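Local coordinates for protein SAM-dependent O-methyltransferase (Leptospira interrogans, PDB 2HNK) that binds S-adenosyl-L-homocysteine in a Rossmann-like fold and probably transfers methyl groups from S-adenosylmethionine to oxygen atoms of its substrates, at residues K157-Y160 / P161-P165; S197-G200 / I201-F204. All coordinates share one frame; numbering follows the deposited sequence.

Interaction 1: K157-Y160 / P161-P165; sequences KENY and PNYYP. With SAH (S-adenosyl-L-homocysteine), chain O.
Tyr163, in the first turn of helix 160-170, reaches back to Asn159 at the end of the preceding 3-10 turn and forward to the bound S-adenosyl-L-homocysteine. Its CG lies beside the backbone N and anti to the carbonyl carbon (chi1 -68°), which turns the ring toward the preceding turn. CB rests near the carbonyl oxygen of Tyr160. Further along the ring, Tyr163 CD2 passes 3.1 Å from Asn159 O, an oblique approach, and Tyr163 CE2 packs 3.5 Å from Asn159 CB. At the tip, Tyr163 OH stands 3.1 Å from N6 of the ligand's adenine and is hydrogen-bonded to Asp156. Tyrosine suits the place because a long flat side chain can cover the helix start and still present a polar atom to the adenine.

The same turn is held by Asn159. Asn159 O accepts from Tyr163 N at 3.0 Å and from Asn162 N at 2.9 Å, the latter donor standing well above the carbonyl plane. Asn159 OD1 takes a hydrogen from Asn162 ND2 at 2.7 Å, with the two amide planes 62° apart, while Asn159 ND2 bonds to Asp156. An asparagine can thus accept and donate at once where a 3-10 turn becomes a helix. Pro161 fits the first helical turn, where a backbone N needs no acceptor. Lys157 NZ, held chiefly by Ala155 O and in a salt bridge with Asp154, also donates to Tyr160 OH, which bonds to Asp180 O as well. Around this helix start, Leu122 of helix 121-130 touches Asn159 and Tyr163, Leu153 of strand 148-153 lies against Tyr160 and Tyr163, and helix 196-210 meets Lys157 and Tyr164.

Interaction 2: S197-G200 / I201-F204; sequences STVG and IRKF
The guanidinium of Arg202 carries the methyl CG2 of Thr198 over one face, 3.5 Å above its plane and offset toward the rim; Val199 CG2 lies at the edge, 4.4 Å from Arg202 NH1. The Thr198 and Arg202 side chains run side by side, one helical turn apart. Thr198 CG2 is anti to the backbone N, which leaves OG1 beside that N (chi1 -45°). Thus the methyl packs against the flat cation, and the hydroxyl bonds to Glu195. Arginine suits its position because the chain, extended from CG to NE, carries several N-H groups beyond the helix surface, where NE meets Val188 O and NH2 meets His193 O. It also packs on Tyr15 of the second subunit.

The other flat group, the Phe204 ring, extends beyond the preceding turn, to where it meets Tyr160 edge-to-face and touches Leu177 and Ala179 of strand 175-180. Phe204 CB stays 3.4 Å from Gly200 O, the acceptor for Phe204 N. Ile201 similarly lays CG1 3.4 Å from Ser197 O, alongside the carbonyl that accepts from Ile201 N, and also packs on Trp184. Lys203 runs its aliphatic part past Val199 O, with CG 3.4 Å from that oxygen, before its chain bends away, an exposed course suited to a charged end.

Four successive backbone bonds join the two segments, from Ile201 N to Ser197 O at 3.0 Å through to Phe204 N and Gly200 O. This run of i+4 to i bonds is that of a regular alpha-helix, here an amphipathic one whose Phe204 side packs on the central sheet of the Rossmann-like methyltransferase fold.

In the fold
After three N-terminal helices the chain lays down strands 63-67, 87-92 and 114-118, with helices between them; strand 148-153 then leads to interaction 1, where 157-165 turns from the loop into helix 160-170. After strand 175-180, interaction 2 forms within helix 196-210. Both contacts are local, between residues three to four apart, so they follow in series and neither nests in nor crosses the other. They nevertheless meet in space, with centres 8 Å apart: Pro161 CD lies 3.2 Å from Gly200 O, where the glycine has no side chain, and Lys157 CB packs on Ile201 CD1. The 3-10 turn and the start of helix 160-170 meet helix 196-210 there, Tyr163 of the former helix belonging to the ligand pocket.

Interaction 1: K157-Y160 / P161-P165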
ATOM      1  N   LYS C 157      20.603  -5.943   7.367  1.00 28.78           N
ATOM      2  CA  LYS C 157      19.665  -7.001   6.985  1.00 28.46           C
ATOM      3  C   LYS C 157      19.787  -8.245   7.850  1.00 28.78           C
ATOM      4  O   LYS C 157      18.783  -8.910   8.141  1.00 28.50           O
ATOM      5  CB  LYS C 157      19.847  -7.369   5.510  1.00 28.29           C
ATOM      6  CG  LYS C 157      19.965  -6.185   4.545  1.00 27.97           C
ATOM      7  CD  LYS C 157      18.743  -5.269   4.604  1.00 27.95           C
ATOM      8  CE  LYS C 157      18.964  -3.983   3.819  1.00 28.19           C
ATOM      9  NZ  LYS C 157      18.079  -2.890   4.298  1.00 27.99           N
ATOM     10  N   GLU C 158      21.016  -8.561   8.259  1.00 29.07           N
ATOM     11  CA  GLU C 158      21.271  -9.760   9.064  1.00 29.72           C
ATOM     12  C   GLU C 158      20.574  -9.681  10.419  1.00 29.22           C
ATOM     13  O   GLU C 158      20.281 -10.715  11.031  1.00 29.68           O
ATOM     14  CB  GLU C 158      22.770  -9.979   9.251  1.00 30.21           C
ATOM     15  CG  GLU C 158      23.423  -8.947  10.137  1.00 33.12           C
ATOM     16  CD  GLU C 158      24.925  -9.030  10.113  1.00 38.06           C
ATOM     17  OE1 GLU C 158      25.483  -9.569   9.124  1.00 40.39           O
ATOM     18  OE2 GLU C 158      25.547  -8.537  11.082  1.00 40.08           O
ATOM     19  N   ASN C 159      20.289  -8.452  10.860  1.00 28.22           N
ATOM     20  CA  ASN C 159      19.580  -8.214  12.112  1.00 27.64           C
ATOM     21  C   ASN C 159      18.063  -8.053  12.031  1.00 27.28           C
ATOM     22  O   ASN C 159      17.428  -7.784  13.054  1.00 27.50           O
ATOM     23  CB  ASN C 159      20.199  -7.033  12.864  1.00 27.66           C
ATOM     24  CG  ASN C 159      21.244  -7.477  13.884  1.00 27.72           C
ATOM     25  OD1 ASN C 159      21.165  -8.580  14.425  1.00 28.50           O
ATOM     26  ND2 ASN C 159      22.217  -6.619  14.154  1.00 27.88           N
ATOM     27  N   TYR C 160      17.482  -8.224  10.836  1.00 26.39           N
ATOM     28  CA  TYR C 160      16.029  -8.097  10.643  1.00 25.53           C
ATOM     29  C   TYR C 160      15.214  -8.978  11.605  1.00 25.81           C
ATOM     30  O   TYR C 160      14.268  -8.479  12.228  1.00 26.06           O
ATOM     31  CB  TYR C 160      15.628  -8.399   9.193  1.00 24.62           C
ATOM     32  CG  TYR C 160      15.583  -7.227   8.225  1.00 23.71           C
ATOM     33  CD1 TYR C 160      16.460  -6.147   8.338  1.00 22.50           C
ATOM     34  CD2 TYR C 160      14.670  -7.226   7.155  1.00 23.53           C
ATOM     35  CE1 TYR C 160      16.413  -5.073   7.431  1.00 22.40           C
ATOM     36  CE2 TYR C 160      14.621  -6.167   6.236  1.00 22.10           C
ATOM     37  CZ  TYR C 160      15.494  -5.100   6.378  1.00 22.38           C
ATOM     38  OH  TYR C 160      15.448  -4.068   5.475  1.00 21.99           O
ATOM     39  N   PRO C 161      15.560 -10.287  11.731  1.00 25.91           N
ATOM     40  CA  PRO C 161      14.818 -11.100  12.711  1.00 26.05           C
ATOM     41  C   PRO C 161      14.960 -10.639  14.170  1.00 26.14           C
ATOM     42  O   PRO C 161      14.116 -10.973  14.988  1.00 26.54           O
ATOM     43  CB  PRO C 161      15.384 -12.518  12.518  1.00 25.94           C
ATOM     44  CG  PRO C 161      16.675 -12.345  11.819  1.00 25.93           C
ATOM     45  CD  PRO C 161      16.577 -11.086  11.016  1.00 25.77           C
ATOM     46  N   ASN C 162      15.991  -9.863  14.490  1.00 26.31           N
ATOM     47  CA  ASN C 162      16.123  -9.310  15.839  1.00 26.48           C
ATOM     48  C   ASN C 162      15.366  -8.001  16.053  1.00 26.73           C
ATOM     49  O   ASN C 162      14.929  -7.707  17.172  1.00 26.77           O
ATOM     50  CB  ASN C 162      17.598  -9.149  16.211  1.00 26.76           C
ATOM     51  CG  ASN C 162      18.357 -10.462  16.135  1.00 27.39           C
ATOM     52  OD1 ASN C 162      17.881 -11.490  16.610  1.00 27.91           O
ATOM     53  ND2 ASN C 162      19.525 -10.437  15.510  1.00 27.78           N
ATOM     54  N   TYR C 163      15.208  -7.215  14.985  1.00 26.32           N
ATOM     55  CA  TYR C 163      14.413  -5.992  15.064  1.00 26.15           C
ATOM     56  C   TYR C 163      12.933  -6.320  15.252  1.00 26.27           C
ATOM     57  O   TYR C 163      12.223  -5.638  16.001  1.00 25.99           O
ATOM     58  CB  TYR C 163      14.635  -5.112  13.825  1.00 26.19           C
ATOM     59  CG  TYR C 163      16.031  -4.527  13.744  1.00 25.57           C
ATOM     60  CD1 TYR C 163      16.518  -3.711  14.767  1.00 25.50           C
ATOM     61  CD2 TYR C 163      16.869  -4.788  12.652  1.00 25.41           C
ATOM     62  CE1 TYR C 163      17.797  -3.167  14.712  1.00 25.33           C
ATOM     63  CE2 TYR C 163      18.157  -4.238  12.580  1.00 24.19           C
ATOM     64  CZ  TYR C 163      18.612  -3.437  13.625  1.00 26.10           C
ATOM     65  OH  TYR C 163      19.876  -2.889  13.610  1.00 26.75           O
ATOM     66  N   TYR C 164      12.494  -7.395  14.600  1.00 26.25           N
ATOM     67  CA  TYR C 164      11.084  -7.776  14.552  1.00 26.21           C
ATOM     68  C   TYR C 164      10.344  -7.781  15.907  1.00 26.46           C
ATOM     69  O   TYR C 164       9.356  -7.057  16.061  1.00 26.62           O
ATOM     70  CB  TYR C 164      10.910  -9.095  13.789  1.00 26.09           C
ATOM     71  CG  TYR C 164       9.471  -9.490  13.587  1.00 26.45           C
ATOM     72  CD1 TYR C 164       8.633  -8.745  12.755  1.00 26.57           C
ATOM     73  CD2 TYR C 164       8.940 -10.613  14.228  1.00 25.61           C
ATOM     74  CE1 TYR C 164       7.291  -9.109  12.575  1.00 25.80           C
ATOM     75  CE2 TYR C 164       7.608 -10.984  14.048  1.00 25.31           C
ATOM     76  CZ  TYR C 164       6.791 -10.223  13.226  1.00 25.88           C
ATOM     77  OH  TYR C 164       5.476 -10.586  13.042  1.00 26.21           O
ATOM     78  N   PRO C 165      10.810  -8.582  16.893  1.00 26.92           N
ATOM     79  CA  PRO C 165      10.099  -8.562  18.197  1.00 26.96           C
ATOM     80  C   PRO C 165      10.048  -7.191  18.870  1.00 27.10           C
ATOM     81  O   PRO C 165       9.043  -6.866  19.489  1.00 27.75           O
ATOM     82  CB  PRO C 165      10.880  -9.577  19.052  1.00 26.98           C
ATOM     83  CG  PRO C 165      12.209  -9.748  18.346  1.00 27.23           C
ATOM     84  CD  PRO C 165      11.929  -9.548  16.891  1.00 26.65           C
TER
HETATM   85  N   SAH O2003      16.163   4.595   4.374  1.00 47.74           N
HETATM   86  CA  SAH O2003      17.376   4.997   3.596  1.00 48.17           C
HETATM   87  CB  SAH O2003      18.208   3.763   3.246  1.00 48.45           C
HETATM   88  CG  SAH O2003      18.785   3.032   4.461  1.00 50.39           C
HETATM   89  SD  SAH O2003      20.384   2.306   4.042  1.00 53.68           S
HETATM   90  C   SAH O2003      17.062   5.832   2.343  1.00 47.79           C
HETATM   91  O   SAH O2003      17.967   6.336   1.671  1.00 47.39           O
HETATM   92  OXT SAH O2003      15.906   6.029   1.973  1.00 47.16           O
HETATM   93  C5' SAH O2003      20.675   1.613   5.691  1.00 56.41           C
HETATM   94  C4' SAH O2003      21.203   2.595   6.732  1.00 57.98           C
HETATM   95  O4' SAH O2003      21.131   1.982   8.003  1.00 59.36           O
HETATM   96  C3' SAH O2003      22.655   2.980   6.507  1.00 58.98           C
HETATM   97  O3' SAH O2003      22.749   4.384   6.489  1.00 59.52           O
HETATM   98  C2' SAH O2003      23.425   2.443   7.697  1.00 59.66           C
HETATM   99  O2' SAH O2003      24.360   3.396   8.159  1.00 59.98           O
HETATM  100  C1' SAH O2003      22.326   2.203   8.728  1.00 59.67           C
HETATM  101  N9  SAH O2003      22.610   1.089   9.660  1.00 59.55           N
HETATM  102  C8  SAH O2003      23.375  -0.038   9.452  1.00 59.55           C
HETATM  103  N7  SAH O2003      23.369  -0.783  10.586  1.00 59.33           N
HETATM  104  C5  SAH O2003      22.609  -0.153  11.514  1.00 59.65           C
HETATM  105  C6  SAH O2003      22.260  -0.458  12.830  1.00 59.47           C
HETATM  106  N6  SAH O2003      22.700  -1.566  13.414  1.00 59.55           N
HETATM  107  N1  SAH O2003      21.453   0.410  13.543  1.00 59.67           N
HETATM  108  C2  SAH O2003      20.982   1.571  12.957  1.00 59.56           C
HETATM  109  N3  SAH O2003      21.328   1.869  11.653  1.00 59.81           N
HETATM  110  C4  SAH O2003      22.130   1.026  10.944  1.00 59.85           C

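Interaction 2: S197-G200 / I201-F204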
ATOM      1  N   SER C 197      23.206 -11.507   5.379  1.00 27.89           N
ATOM      2  CA  SER C 197      22.111 -10.566   5.080  1.00 27.74           C
ATOM      3  C   SER C 197      20.914 -11.321   4.506  1.00 27.57           C
ATOM      4  O   SER C 197      19.779 -11.167   4.979  1.00 27.10           O
ATOM      5  CB  SER C 197      22.579  -9.477   4.108  1.00 27.55           C
ATOM      6  OG  SER C 197      23.093 -10.058   2.927  1.00 27.20           O
ATOM      7  N   THR C 198      21.202 -12.169   3.515  1.00 27.33           N
ATOM      8  CA  THR C 198      20.204 -13.019   2.876  1.00 26.89           C
ATOM      9  C   THR C 198      19.530 -13.936   3.879  1.00 26.82           C
ATOM     10  O   THR C 198      18.310 -14.142   3.806  1.00 27.11           O
ATOM     11  CB  THR C 198      20.819 -13.875   1.752  1.00 27.02           C
ATOM     12  OG1 THR C 198      21.670 -13.063   0.938  1.00 26.41           O
ATOM     13  CG2 THR C 198      19.726 -14.510   0.885  1.00 26.27           C
ATOM     14  N   VAL C 199      20.316 -14.489   4.808  1.00 26.45           N
ATOM     15  CA  VAL C 199      19.766 -15.349   5.858  1.00 25.87           C
ATOM     16  C   VAL C 199      18.824 -14.547   6.776  1.00 25.63           C
ATOM     17  O   VAL C 199      17.699 -14.967   7.027  1.00 25.67           O
ATOM     18  CB  VAL C 199      20.887 -16.113   6.649  1.00 26.03           C
ATOM     19  CG1 VAL C 199      20.317 -16.870   7.856  1.00 24.98           C
ATOM     20  CG2 VAL C 199      21.636 -17.093   5.722  1.00 25.82           C
ATOM     21  N   GLY C 200      19.276 -13.386   7.245  1.00 25.78           N
ATOM     22  CA  GLY C 200      18.456 -12.507   8.090  1.00 26.14           C
ATOM     23  C   GLY C 200      17.100 -12.178   7.483  1.00 26.32           C
ATOM     24  O   GLY C 200      16.069 -12.341   8.127  1.00 26.81           O
ATOM     25  N   ILE C 201      17.101 -11.750   6.223  1.00 26.50           N
ATOM     26  CA  ILE C 201      15.864 -11.452   5.487  1.00 26.61           C
ATOM     27  C   ILE C 201      14.931 -12.669   5.324  1.00 26.73           C
ATOM     28  O   ILE C 201      13.733 -12.556   5.586  1.00 26.56           O
ATOM     29  CB  ILE C 201      16.172 -10.761   4.126  1.00 26.70           C
ATOM     30  CG1 ILE C 201      16.870  -9.427   4.379  1.00 25.90           C
ATOM     31  CG2 ILE C 201      14.888 -10.573   3.290  1.00 26.83           C
ATOM     32  CD1 ILE C 201      17.497  -8.808   3.159  1.00 27.16           C
ATOM     33  N   ARG C 202      15.477 -13.820   4.917  1.00 26.83           N
ATOM     34  CA  ARG C 202      14.697 -15.070   4.839  1.00 27.06           C
ATOM     35  C   ARG C 202      14.022 -15.425   6.154  1.00 27.15           C
ATOM     36  O   ARG C 202      12.832 -15.753   6.177  1.00 27.25           O
ATOM     37  CB  ARG C 202      15.567 -16.259   4.419  1.00 27.38           C
ATOM     38  CG  ARG C 202      15.821 -16.392   2.938  1.00 27.80           C
ATOM     39  CD  ARG C 202      16.203 -17.831   2.577  1.00 27.18           C
ATOM     40  NE  ARG C 202      16.921 -17.870   1.302  1.00 26.84           N
ATOM     41  CZ  ARG C 202      18.247 -17.941   1.181  1.00 25.63           C
ATOM     42  NH1 ARG C 202      19.026 -18.008   2.251  1.00 25.10           N
ATOM     43  NH2 ARG C 202      18.799 -17.956  -0.018  1.00 24.99           N
ATOM     44  N   LYS C 203      14.798 -15.381   7.237  1.00 27.25           N
ATOM     45  CA  LYS C 203      14.302 -15.632   8.591  1.00 27.31           C
ATOM     46  C   LYS C 203      13.217 -14.641   8.988  1.00 26.78           C
ATOM     47  O   LYS C 203      12.218 -15.016   9.599  1.00 27.29           O
ATOM     48  CB  LYS C 203      15.448 -15.536   9.601  1.00 27.61           C
ATOM     49  CG  LYS C 203      16.368 -16.735   9.644  1.00 29.50           C
ATOM     50  CD  LYS C 203      17.320 -16.600  10.817  1.00 32.63           C
ATOM     51  CE  LYS C 203      17.423 -17.894  11.603  1.00 34.70           C
ATOM     52  NZ  LYS C 203      17.581 -17.602  13.063  1.00 36.66           N
ATOM     53  N   PHE C 204      13.439 -13.371   8.663  1.00 26.33           N
ATOM     54  CA  PHE C 204      12.439 -12.327   8.889  1.00 25.70           C
ATOM     55  C   PHE C 204      11.145 -12.639   8.135  1.00 25.48           C
ATOM     56  O   PHE C 204      10.073 -12.649   8.737  1.00 25.62           O
ATOM     57  CB  PHE C 204      12.997 -10.953   8.497  1.00 25.29           C
ATOM     58  CG  PHE C 204      11.984  -9.844   8.543  1.00 25.02           C
ATOM     59  CD1 PHE C 204      11.750  -9.147   9.728  1.00 24.10           C
ATOM     60  CD2 PHE C 204      11.264  -9.493   7.402  1.00 24.51           C
ATOM     61  CE1 PHE C 204      10.817  -8.123   9.784  1.00 25.13           C
ATOM     62  CE2 PHE C 204      10.319  -8.460   7.441  1.00 25.39           C
ATOM     63  CZ  PHE C 204      10.096  -7.768   8.638  1.00 24.78           C
TER